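Local structure of NikO protein (Streptomyces tendae, 4FQD) at residues F340-P345 against E366-F371; A334-V339 against E362-H367; A372-A377 against A413-A418; R328-T333 against G356-R361. The protein is an enolpyruvyl transferase of the EPSP synthase family that is essential for making the nucleoside antibiotic nikkomycin. The protein carries 4 engineered substitutions. All blocks are in the same frame, centred on the assembly; numbering follows the deposited sequence.

Contact 1. Residues F340-P345 against E366-F371; sequences FSDSQP and EHRFGF
The guanidinium of Arg368 has the carbonyl oxygen of Ser341 over the centre of one face, 3.5 Å above its plane, and Asp342 OD1 at its edge. For the Phe371 ring, Pro345 CB lies over one face and Gln344 OE1 at its edge, in the ring plane. These pairs tie the turn before helix 344-351, and Gln344 and Pro345 of that helix, to the loop before helix 372-378, inside the inverse beta/alpha barrel of this transferase. Pro345 CB stands 3.9 Å from the Phe371 centroid and 16° off the ring normal, the geometry of a CH-pi contact. With CG of Phe371 between its backbone N and carbonyl carbon (chi1 59°), the ring is set against the proline. Gln344 crosses Phe369 at about a right angle, OE1 3.3 Å from Phe369 CE1; its NE2, like Ser341 OG, is hydrogen-bonded to Glu362. Arg410 packs on both Asp342 and Arg368, and a sulfate ion is bound near the Asp342 side chain. The salt bridge is end-on, two nitrogens converging on one oxygen: Arg368 NH2 meets the anti lone pair of Asp342 OD1 at 2.5 Å, whereas Arg368 NH1 reaches it at 2.8 Å from 48° above the carboxylate plane.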
# COMPACT_ATOMS: atom_id res chain seq x y z
N PHE A 340 0.14 9.83 -7.65
CA PHE A 340 1.30 10.71 -7.67
C PHE A 340 1.85 10.95 -6.27
O PHE A 340 1.12 10.90 -5.29
CB PHE A 340 0.95 12.06 -8.31
CG PHE A 340 1.02 12.06 -9.81
CD1 PHE A 340 2.25 12.06 -10.45
CD2 PHE A 340 -0.13 12.07 -10.58
CE1 PHE A 340 2.33 12.06 -11.83
CE2 PHE A 340 -0.06 12.07 -11.95
CZ PHE A 340 1.17 12.07 -12.58
N SER A 341 3.15 11.21 -6.19
CA SER A 341 3.79 11.50 -4.92
C SER A 341 3.38 12.88 -4.43
O SER A 341 3.31 13.13 -3.22
CB SER A 341 5.31 11.41 -5.07
OG SER A 341 5.94 11.34 -3.81
N ASP A 342 3.10 13.78 -5.37
CA ASP A 342 2.71 15.15 -5.04
C ASP A 342 1.26 15.23 -4.58
O ASP A 342 0.85 16.22 -3.97
CB ASP A 342 2.93 16.07 -6.24
CG ASP A 342 4.40 16.29 -6.55
OD1 ASP A 342 5.20 16.35 -5.59
OD2 ASP A 342 4.75 16.40 -7.74
N SER A 343 0.48 14.20 -4.89
CA SER A 343 -0.94 14.18 -4.53
C SER A 343 -1.14 13.73 -3.09
O SER A 343 -2.12 14.09 -2.44
CB SER A 343 -1.71 13.25 -5.48
OG SER A 343 -1.59 13.68 -6.82
N GLN A 344 -0.19 12.94 -2.59
CA GLN A 344 -0.27 12.37 -1.25
C GLN A 344 -0.46 13.36 -0.07
O GLN A 344 -1.24 13.07 0.83
CB GLN A 344 0.92 11.43 -1.01
CG GLN A 344 1.64 11.62 0.31
CD GLN A 344 3.13 11.78 0.13
OE1 GLN A 344 3.74 12.66 0.73
NE2 GLN A 344 3.73 10.93 -0.70
N PRO A 345 0.24 14.51 -0.08
CA PRO A 345 0.03 15.43 1.05
C PRO A 345 -1.40 15.95 1.16
O PRO A 345 -1.90 16.14 2.27
CB PRO A 345 0.99 16.59 0.74
CG PRO A 345 2.04 15.99 -0.11
CD PRO A 345 1.34 14.97 -0.95
N GLU A 366 11.42 8.97 -1.48
CA GLU A 366 11.68 8.72 -0.07
C GLU A 366 11.86 10.02 0.71
O GLU A 366 12.42 10.99 0.19
CB GLU A 366 12.94 7.88 0.06
CG GLU A 366 13.15 7.30 1.44
CD GLU A 366 12.10 6.27 1.81
OE1 GLU A 366 11.52 5.62 0.90
OE2 GLU A 366 11.86 6.11 3.02
N HIS A 367 11.37 10.03 1.95
CA HIS A 367 11.54 11.18 2.84
C HIS A 367 10.91 12.47 2.31
O HIS A 367 11.61 13.46 2.11
CB HIS A 367 13.02 11.43 3.15
CG HIS A 367 13.61 10.45 4.12
ND1 HIS A 367 14.52 9.49 3.75
CD2 HIS A 367 13.40 10.29 5.45
CE1 HIS A 367 14.85 8.78 4.81
NE2 HIS A 367 14.19 9.24 5.85
N ARG A 368 9.61 12.45 2.07
CA ARG A 368 8.89 13.69 1.76
C ARG A 368 7.60 13.82 2.57
O ARG A 368 6.57 14.26 2.06
CB ARG A 368 8.65 13.85 0.26
CG ARG A 368 7.73 12.82 -0.37
CD ARG A 368 7.43 13.19 -1.82
NE ARG A 368 6.69 14.44 -1.93
CZ ARG A 368 6.33 14.99 -3.09
NH1 ARG A 368 6.64 14.39 -4.23
NH2 ARG A 368 5.66 16.13 -3.11
N PHE A 369 7.68 13.43 3.83
CA PHE A 369 6.60 13.64 4.78
C PHE A 369 6.98 14.78 5.70
O PHE A 369 6.62 14.79 6.88
CB PHE A 369 6.34 12.37 5.59
CG PHE A 369 5.78 11.24 4.77
CD1 PHE A 369 4.81 11.47 3.81
CD2 PHE A 369 6.21 9.94 4.97
CE1 PHE A 369 4.29 10.43 3.06
CE2 PHE A 369 5.70 8.89 4.23
CZ PHE A 369 4.74 9.14 3.27
N GLY A 370 7.71 15.76 5.16
CA GLY A 370 8.17 16.89 5.93
C GLY A 370 7.06 17.85 6.33
O GLY A 370 7.26 18.74 7.15
N PHE A 371 5.89 17.67 5.73
CA PHE A 371 4.73 18.49 6.05
C PHE A 371 4.04 17.99 7.32
O PHE A 371 3.32 18.74 7.98
CB PHE A 371 3.74 18.50 4.88
CG PHE A 371 3.24 17.13 4.50
CD1 PHE A 371 3.91 16.37 3.56
CD2 PHE A 371 2.10 16.60 5.08
CE1 PHE A 371 3.46 15.11 3.20
CE2 PHE A 371 1.64 15.35 4.73
CZ PHE A 371 2.32 14.60 3.79

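Contact 2. Residues A334-V339 against E362-H367; sequences AMSRGV and EAVWEH
Ala334 and Glu362 form a parallel beta bridge, their CA atoms 5.1 Å apart, where the neighbouring strands 331-334 and 356-362 of a beta-alpha-beta unit run out into loops. Backbone bonding across the contact consists of one bond, from Ala363 N to Ala334 O at 2.9 Å with an N-H...O angle of 140°. Beyond the bridge, Met335 to Gly338 make a type I beta turn, closed by Gly338 N to Met335 O.

Val364 makes the main side-chain packing onto the turn. Its CG2 branch, anti to the carbonyl carbon and beside the backbone N, is the one turned to the loop, 3.7 Å from Met335 CA and in contact with Ser336 OG at 3.9 Å. Met335 and Ala363 meet more loosely, CB to CB at 4.4 Å. The second subunit borders this side, since Tyr359 and Arg361 of that subunit pack on Met335 and Ala363 respectively.

Two polar side chains, Ser188 from outside and Glu362 from within, hold the loops. Ser188 joins the two segments through its OG, which is bonded to Ser336 N and Ala363 O. Glu362 bends at chi2 (67°), folding its carboxylate back toward the N-H groups of Val364 and Trp365; OE1 is taken up by Gln344 and Ser341. Val364 N reaches the anti lone pair of Glu362 OE2 at 2.8 Å, and Trp365 N meets that same OE2 at 2.7 Å from above the carboxylate plane.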
# COMPACT_ATOMS: atom_id res chain seq x y z
N ALA A 334 1.62 5.57 -2.90
CA ALA A 334 1.99 6.50 -3.96
C ALA A 334 3.10 5.87 -4.80
O ALA A 334 4.20 5.65 -4.32
CB ALA A 334 2.44 7.83 -3.38
N MET A 335 2.79 5.59 -6.07
CA MET A 335 3.74 4.92 -6.94
C MET A 335 3.73 5.50 -8.35
O MET A 335 2.86 6.29 -8.71
CB MET A 335 3.43 3.42 -6.99
CG MET A 335 2.01 3.09 -7.40
SD MET A 335 1.63 1.34 -7.31
CE MET A 335 -0.03 1.32 -7.98
N SER A 336 4.72 5.10 -9.15
CA SER A 336 4.90 5.63 -10.50
C SER A 336 3.71 5.33 -11.40
O SER A 336 3.25 6.19 -12.15
CB SER A 336 6.18 5.08 -11.12
OG SER A 336 7.32 5.42 -10.34
N ARG A 337 3.21 4.10 -11.33
CA ARG A 337 2.03 3.72 -12.11
C ARG A 337 0.78 3.73 -11.25
O ARG A 337 -0.13 2.92 -11.43
CB ARG A 337 2.23 2.34 -12.75
CG ARG A 337 3.36 2.30 -13.77
CD ARG A 337 3.25 1.07 -14.65
NE ARG A 337 4.21 1.12 -15.75
CZ ARG A 337 4.19 0.29 -16.79
NH1 ARG A 337 3.25 -0.64 -16.88
NH2 ARG A 337 5.10 0.40 -17.74
N GLY A 338 0.73 4.67 -10.31
CA GLY A 338 -0.42 4.83 -9.45
C GLY A 338 -0.59 6.27 -9.01
O GLY A 338 -0.45 7.20 -9.81
N VAL A 339 -0.90 6.46 -7.73
CA VAL A 339 -1.08 7.79 -7.17
C VAL A 339 0.22 8.58 -7.18
O VAL A 339 1.27 8.08 -6.79
CB VAL A 339 -1.61 7.72 -5.72
CG1 VAL A 339 -1.81 9.11 -5.15
CG2 VAL A 339 -2.91 6.93 -5.67
N GLU A 362 4.88 5.81 0.70
CA GLU A 362 5.63 6.46 -0.37
C GLU A 362 6.55 5.47 -1.07
O GLU A 362 7.42 4.87 -0.44
CB GLU A 362 6.44 7.62 0.20
CG GLU A 362 7.39 8.26 -0.80
CD GLU A 362 6.65 8.97 -1.92
OE1 GLU A 362 5.83 9.86 -1.62
OE2 GLU A 362 6.90 8.63 -3.10
N ALA A 363 6.36 5.31 -2.37
CA ALA A 363 7.17 4.36 -3.14
C ALA A 363 7.87 5.01 -4.32
O ALA A 363 8.26 4.33 -5.27
CB ALA A 363 6.31 3.19 -3.61
N VAL A 364 8.04 6.33 -4.26
CA VAL A 364 8.76 7.06 -5.30
C VAL A 364 9.84 7.94 -4.68
O VAL A 364 11.03 7.65 -4.79
CB VAL A 364 7.82 7.93 -6.16
CG1 VAL A 364 8.62 8.68 -7.22
CG2 VAL A 364 6.75 7.07 -6.81
N TRP A 365 9.42 9.02 -4.02
CA TRP A 365 10.36 9.95 -3.41
C TRP A 365 10.45 9.77 -1.90
O TRP A 365 9.67 10.35 -1.14
CB TRP A 365 9.99 11.40 -3.74
CG TRP A 365 10.21 11.75 -5.17
CD1 TRP A 365 9.25 12.02 -6.11
CD2 TRP A 365 11.47 11.86 -5.85
NE1 TRP A 365 9.84 12.29 -7.32
CE2 TRP A 365 11.20 12.20 -7.19
CE3 TRP A 365 12.80 11.70 -5.45
CZ2 TRP A 365 12.21 12.39 -8.13
CZ3 TRP A 365 13.80 11.89 -6.38
CH2 TRP A 365 13.50 12.23 -7.71
N GLU A 366 11.42 8.97 -1.48
CA GLU A 366 11.68 8.72 -0.07
C GLU A 366 11.86 10.02 0.71
O GLU A 366 12.42 10.99 0.19
CB GLU A 366 12.94 7.88 0.06
CG GLU A 366 13.15 7.30 1.44
CD GLU A 366 12.10 6.27 1.81
OE1 GLU A 366 11.52 5.62 0.90
OE2 GLU A 366 11.86 6.11 3.02
N HIS A 367 11.37 10.03 1.95
CA HIS A 367 11.54 11.18 2.84
C HIS A 367 10.91 12.47 2.31
O HIS A 367 11.61 13.46 2.11
CB HIS A 367 13.02 11.43 3.15
CG HIS A 367 13.61 10.45 4.12
ND1 HIS A 367 14.52 9.49 3.75
CD2 HIS A 367 13.40 10.29 5.45
CE1 HIS A 367 14.85 8.78 4.81
NE2 HIS A 367 14.19 9.24 5.85

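Contact 3. Residues A372-A377 against A413-A418; sequences APELEA and AVLLLA
Val414 enters the contact first, and only at its margin: its carbonyl oxygen lies 4.5 Å from Leu375 CD2. Leu415 follows with both methyl branches in use. CD1 rests 3.7 Å from Glu374 CB, and CD2 wedges between the two residues of the facing helix, 3.6 Å from Glu374 CB and 3.7 Å from Leu375 CD2. Leu375 and Leu415 hold nearly the same conformation, CG anti to the carbonyl carbon (chi1 -72° in each), carrying their CD2 methyls into the groove between the helices. Glu374 contributes its aliphatic base alone, as its chain bends at chi2 and OE1 is hydrogen-bonded to Arg405 N. Leu416 and Leu417 turn to other neighbours, helix 441-447 and helix 265-278 respectively. Ala418, about one turn after Leu415, completes the contact with its CB 3.9 Å from Leu375 CD2, which thus touches both Leu415 and Ala418. The interface is apolar and small, 199 Å² over both sides: the axes of segments 372-377 and 413-418 approach to 10.3 Å and differ by 9°, so the two run nearly parallel. This is parallel helix packing, an outer, partly exposed helix against an inner one, consistent with the inverse beta/alpha barrel of the EPSP synthase family.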
# COMPACT_ATOMS: atom_id res chain seq x y z
N ALA A 372 4.28 16.73 7.65
CA ALA A 372 3.62 16.07 8.78
C ALA A 372 3.83 16.73 10.16
O ALA A 372 2.87 16.94 10.89
CB ALA A 372 3.97 14.58 8.83
N PRO A 373 5.09 17.06 10.52
CA PRO A 373 5.28 17.69 11.83
C PRO A 373 4.63 19.07 11.92
O PRO A 373 4.31 19.54 13.01
CB PRO A 373 6.80 17.83 11.95
CG PRO A 373 7.34 16.80 11.01
CD PRO A 373 6.39 16.79 9.87
N GLU A 374 4.43 19.71 10.77
CA GLU A 374 3.81 21.03 10.73
C GLU A 374 2.29 20.91 10.86
O GLU A 374 1.65 21.75 11.49
CB GLU A 374 4.19 21.77 9.45
CG GLU A 374 5.69 21.95 9.28
CD GLU A 374 6.32 22.66 10.46
OE1 GLU A 374 5.87 23.77 10.81
OE2 GLU A 374 7.28 22.10 11.04
N LEU A 375 1.73 19.88 10.25
CA LEU A 375 0.30 19.59 10.39
C LEU A 375 -0.02 19.19 11.83
O LEU A 375 -1.13 19.41 12.31
CB LEU A 375 -0.13 18.47 9.44
CG LEU A 375 -0.20 18.80 7.95
CD1 LEU A 375 -0.62 17.57 7.16
CD2 LEU A 375 -1.17 19.94 7.70
N GLU A 376 0.97 18.61 12.50
CA GLU A 376 0.84 18.20 13.89
C GLU A 376 0.57 19.40 14.79
O GLU A 376 -0.19 19.32 15.75
CB GLU A 376 2.11 17.48 14.35
CG GLU A 376 1.95 16.70 15.64
CD GLU A 376 1.62 15.24 15.40
OE1 GLU A 376 1.95 14.74 14.30
OE2 GLU A 376 1.04 14.60 16.29
N ALA A 377 1.21 20.53 14.46
CA ALA A 377 1.07 21.75 15.24
C ALA A 377 -0.34 22.32 15.16
O ALA A 377 -0.80 23.00 16.07
CB ALA A 377 2.09 22.79 14.78
N ALA A 413 1.73 24.27 0.08
CA ALA A 413 0.35 24.32 -0.38
C ALA A 413 -0.61 23.69 0.63
O ALA A 413 -1.64 24.28 0.97
CB ALA A 413 0.21 23.66 -1.74
N VAL A 414 -0.27 22.50 1.11
CA VAL A 414 -1.15 21.77 2.02
C VAL A 414 -1.23 22.42 3.40
O VAL A 414 -2.25 22.34 4.08
CB VAL A 414 -0.74 20.28 2.14
CG1 VAL A 414 0.56 20.13 2.91
CG2 VAL A 414 -1.85 19.47 2.79
N LEU A 415 -0.15 23.09 3.81
CA LEU A 415 -0.15 23.81 5.08
C LEU A 415 -1.03 25.05 4.99
O LEU A 415 -1.73 25.40 5.94
CB LEU A 415 1.27 24.21 5.48
CG LEU A 415 2.19 23.07 5.96
CD1 LEU A 415 3.55 23.61 6.35
CD2 LEU A 415 1.54 22.32 7.11
N LEU A 416 -0.99 25.70 3.83
CA LEU A 416 -1.79 26.89 3.59
C LEU A 416 -3.28 26.56 3.59
O LEU A 416 -4.09 27.33 4.11
CB LEU A 416 -1.39 27.54 2.27
CG LEU A 416 -2.11 28.83 1.87
CD1 LEU A 416 -2.03 29.85 2.99
CD2 LEU A 416 -1.52 29.39 0.59
N LEU A 417 -3.62 25.41 3.02
CA LEU A 417 -5.01 24.97 2.98
C LEU A 417 -5.51 24.60 4.38
O LEU A 417 -6.64 24.93 4.75
CB LEU A 417 -5.17 23.77 2.05
CG LEU A 417 -4.86 24.00 0.57
CD1 LEU A 417 -5.10 22.73 -0.23
CD2 LEU A 417 -5.68 25.15 0.01
N ALA A 418 -4.66 23.93 5.14
CA ALA A 418 -5.00 23.52 6.50
C ALA A 418 -5.13 24.72 7.42
O ALA A 418 -5.97 24.74 8.32
CB ALA A 418 -3.97 22.54 7.03

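Contact 4. Residues R328-T333 against G356-R361; sequences RPVEFT and GPTYIR
Phe332 and Ile360 lie side by side and point the same way, with Phe332 CE1 3.7 Å from Ile360 CG1. The Phe332 torsion that sets CG between backbone N and carbonyl carbon (chi1 66°) leans the ring toward the isoleucine. On the other face of the sheet, Glu331 pairs with Tyr359, CB to CB at 3.7 Å, and Thr333 runs alongside the extended Arg361 chain, its OG1 3.6 Å from Arg361 CB. These three pairs are the bridges of a parallel ladder whose strand axes differ by 8°. Its bonds are Tyr359 N to Val330 O and Phe332 N to Tyr359 O, both 3.0 Å, then Arg361 N to Phe332 O at 3.1 Å. Before the ladder, Pro329 CB packs 3.2 Å from Pro357 O. The face of Glu331 and Thr333 meets the second subunit, where Glu331 OE1 is hydrogen-bonded to Thr333 N of that subunit and Leu186 of that subunit packs on Tyr359 and Arg361. The opposite face is closed by helices: Phe332 leans on Leu303 of helix 298-307 and Leu347 of helix 344-351, and Ile360 on Ala348. Helix 344-351 connects these adjacent strands as a beta-alpha-beta crossover, and strand 388-393 flanks strand 356-362 on its other edge, antiparallel.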
# COMPACT_ATOMS: atom_id res chain seq x y z
N ARG A 328 -14.32 8.67 4.60
CA ARG A 328 -13.88 7.32 4.95
C ARG A 328 -12.37 7.19 4.77
O ARG A 328 -11.81 7.72 3.81
CB ARG A 328 -14.61 6.28 4.10
CG ARG A 328 -16.02 5.96 4.59
CD ARG A 328 -17.05 6.23 3.51
NE ARG A 328 -16.70 5.61 2.24
CZ ARG A 328 -17.44 5.69 1.14
NH1 ARG A 328 -17.04 5.10 0.02
NH2 ARG A 328 -18.58 6.37 1.15
N PRO A 329 -11.71 6.48 5.69
CA PRO A 329 -10.26 6.30 5.64
C PRO A 329 -9.84 5.35 4.52
O PRO A 329 -10.62 4.49 4.12
CB PRO A 329 -9.94 5.69 7.00
CG PRO A 329 -11.18 4.96 7.38
CD PRO A 329 -12.31 5.80 6.85
N VAL A 330 -8.62 5.52 4.04
CA VAL A 330 -8.08 4.67 2.98
C VAL A 330 -6.63 4.31 3.24
O VAL A 330 -5.91 5.04 3.93
CB VAL A 330 -8.16 5.36 1.60
CG1 VAL A 330 -9.60 5.43 1.11
CG2 VAL A 330 -7.54 6.75 1.67
N GLU A 331 -6.19 3.18 2.71
CA GLU A 331 -4.78 2.84 2.69
C GLU A 331 -4.33 2.65 1.25
O GLU A 331 -5.01 1.99 0.46
CB GLU A 331 -4.47 1.61 3.56
CG GLU A 331 -4.87 0.26 2.98
CD GLU A 331 -3.78 -0.36 2.12
OE1 GLU A 331 -4.03 -1.43 1.52
OE2 GLU A 331 -2.67 0.22 2.04
N PHE A 332 -3.20 3.25 0.90
CA PHE A 332 -2.72 3.18 -0.48
C PHE A 332 -1.22 3.45 -0.56
O PHE A 332 -0.58 3.79 0.44
CB PHE A 332 -3.46 4.19 -1.36
CG PHE A 332 -3.20 5.62 -1.00
CD1 PHE A 332 -3.93 6.26 -0.01
CD2 PHE A 332 -2.21 6.34 -1.66
CE1 PHE A 332 -3.69 7.58 0.31
CE2 PHE A 332 -1.96 7.66 -1.34
CZ PHE A 332 -2.70 8.28 -0.35
N THR A 333 -0.67 3.28 -1.75
CA THR A 333 0.75 3.51 -1.98
C THR A 333 0.96 4.45 -3.15
O THR A 333 0.53 4.17 -4.27
CB THR A 333 1.48 2.18 -2.26
OG1 THR A 333 1.35 1.32 -1.12
CG2 THR A 333 2.95 2.44 -2.53
N GLY A 356 -11.32 7.30 10.95
CA GLY A 356 -10.46 6.13 11.01
C GLY A 356 -9.05 6.44 10.57
O GLY A 356 -8.74 7.59 10.24
N PRO A 357 -8.18 5.43 10.57
CA PRO A 357 -6.77 5.59 10.20
C PRO A 357 -6.56 5.60 8.69
O PRO A 357 -7.05 4.70 8.00
CB PRO A 357 -6.10 4.34 10.80
CG PRO A 357 -7.17 3.63 11.60
CD PRO A 357 -8.47 4.05 11.01
N THR A 358 -5.84 6.60 8.19
CA THR A 358 -5.44 6.62 6.79
C THR A 358 -3.96 6.27 6.68
O THR A 358 -3.11 6.93 7.28
CB THR A 358 -5.70 7.99 6.14
OG1 THR A 358 -7.10 8.15 5.90
CG2 THR A 358 -4.96 8.10 4.81
N TYR A 359 -3.66 5.23 5.91
CA TYR A 359 -2.28 4.77 5.75
C TYR A 359 -1.73 5.17 4.39
O TYR A 359 -2.27 4.79 3.36
CB TYR A 359 -2.20 3.25 5.93
CG TYR A 359 -2.75 2.76 7.26
CD1 TYR A 359 -4.09 2.45 7.40
CD2 TYR A 359 -1.92 2.62 8.36
CE1 TYR A 359 -4.60 2.00 8.61
CE2 TYR A 359 -2.41 2.17 9.57
CZ TYR A 359 -3.75 1.87 9.69
OH TYR A 359 -4.25 1.42 10.89
N ILE A 360 -0.64 5.93 4.41
CA ILE A 360 -0.03 6.40 3.18
C ILE A 360 1.41 5.90 3.04
O ILE A 360 2.25 6.17 3.90
CB ILE A 360 -0.03 7.94 3.10
CG1 ILE A 360 -1.47 8.47 3.17
CG2 ILE A 360 0.66 8.41 1.83
CD1 ILE A 360 -1.57 9.98 3.15
N ARG A 361 1.68 5.17 1.97
CA ARG A 361 3.02 4.66 1.72
C ARG A 361 3.66 5.32 0.51
O ARG A 361 3.07 5.39 -0.56
CB ARG A 361 2.99 3.14 1.53
CG ARG A 361 4.37 2.50 1.58
CD ARG A 361 4.28 1.01 1.33
NE ARG A 361 5.33 0.28 2.03
CZ ARG A 361 5.18 -0.30 3.21
NH1 ARG A 361 4.01 -0.25 3.83
NH2 ARG A 361 6.19 -0.94 3.78

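How the contacts relate
Contacts 4, 2 and 1 follow the beta-alpha-beta unit of strand 331-334, helix 344-351 and strand 356-362. Contact 4 is the strand pair, contact 2 the loops that continue it, and contact 1 joins the crossover helix to the loop beyond the second strand. The segments of contact 4 alternate along the chain with those of contacts 1 and 2, which end on the same stretch; centres of contacts 1 and 2 are 8 Å apart, and that of contact 4 14 Å from each. Contact 3 opens directly after contact 1, its centre 12 Å away. The group runs from the subunit interface, touched by contacts 2 and 4, to partly exposed helix 372-378 lying on interior helix 409-419.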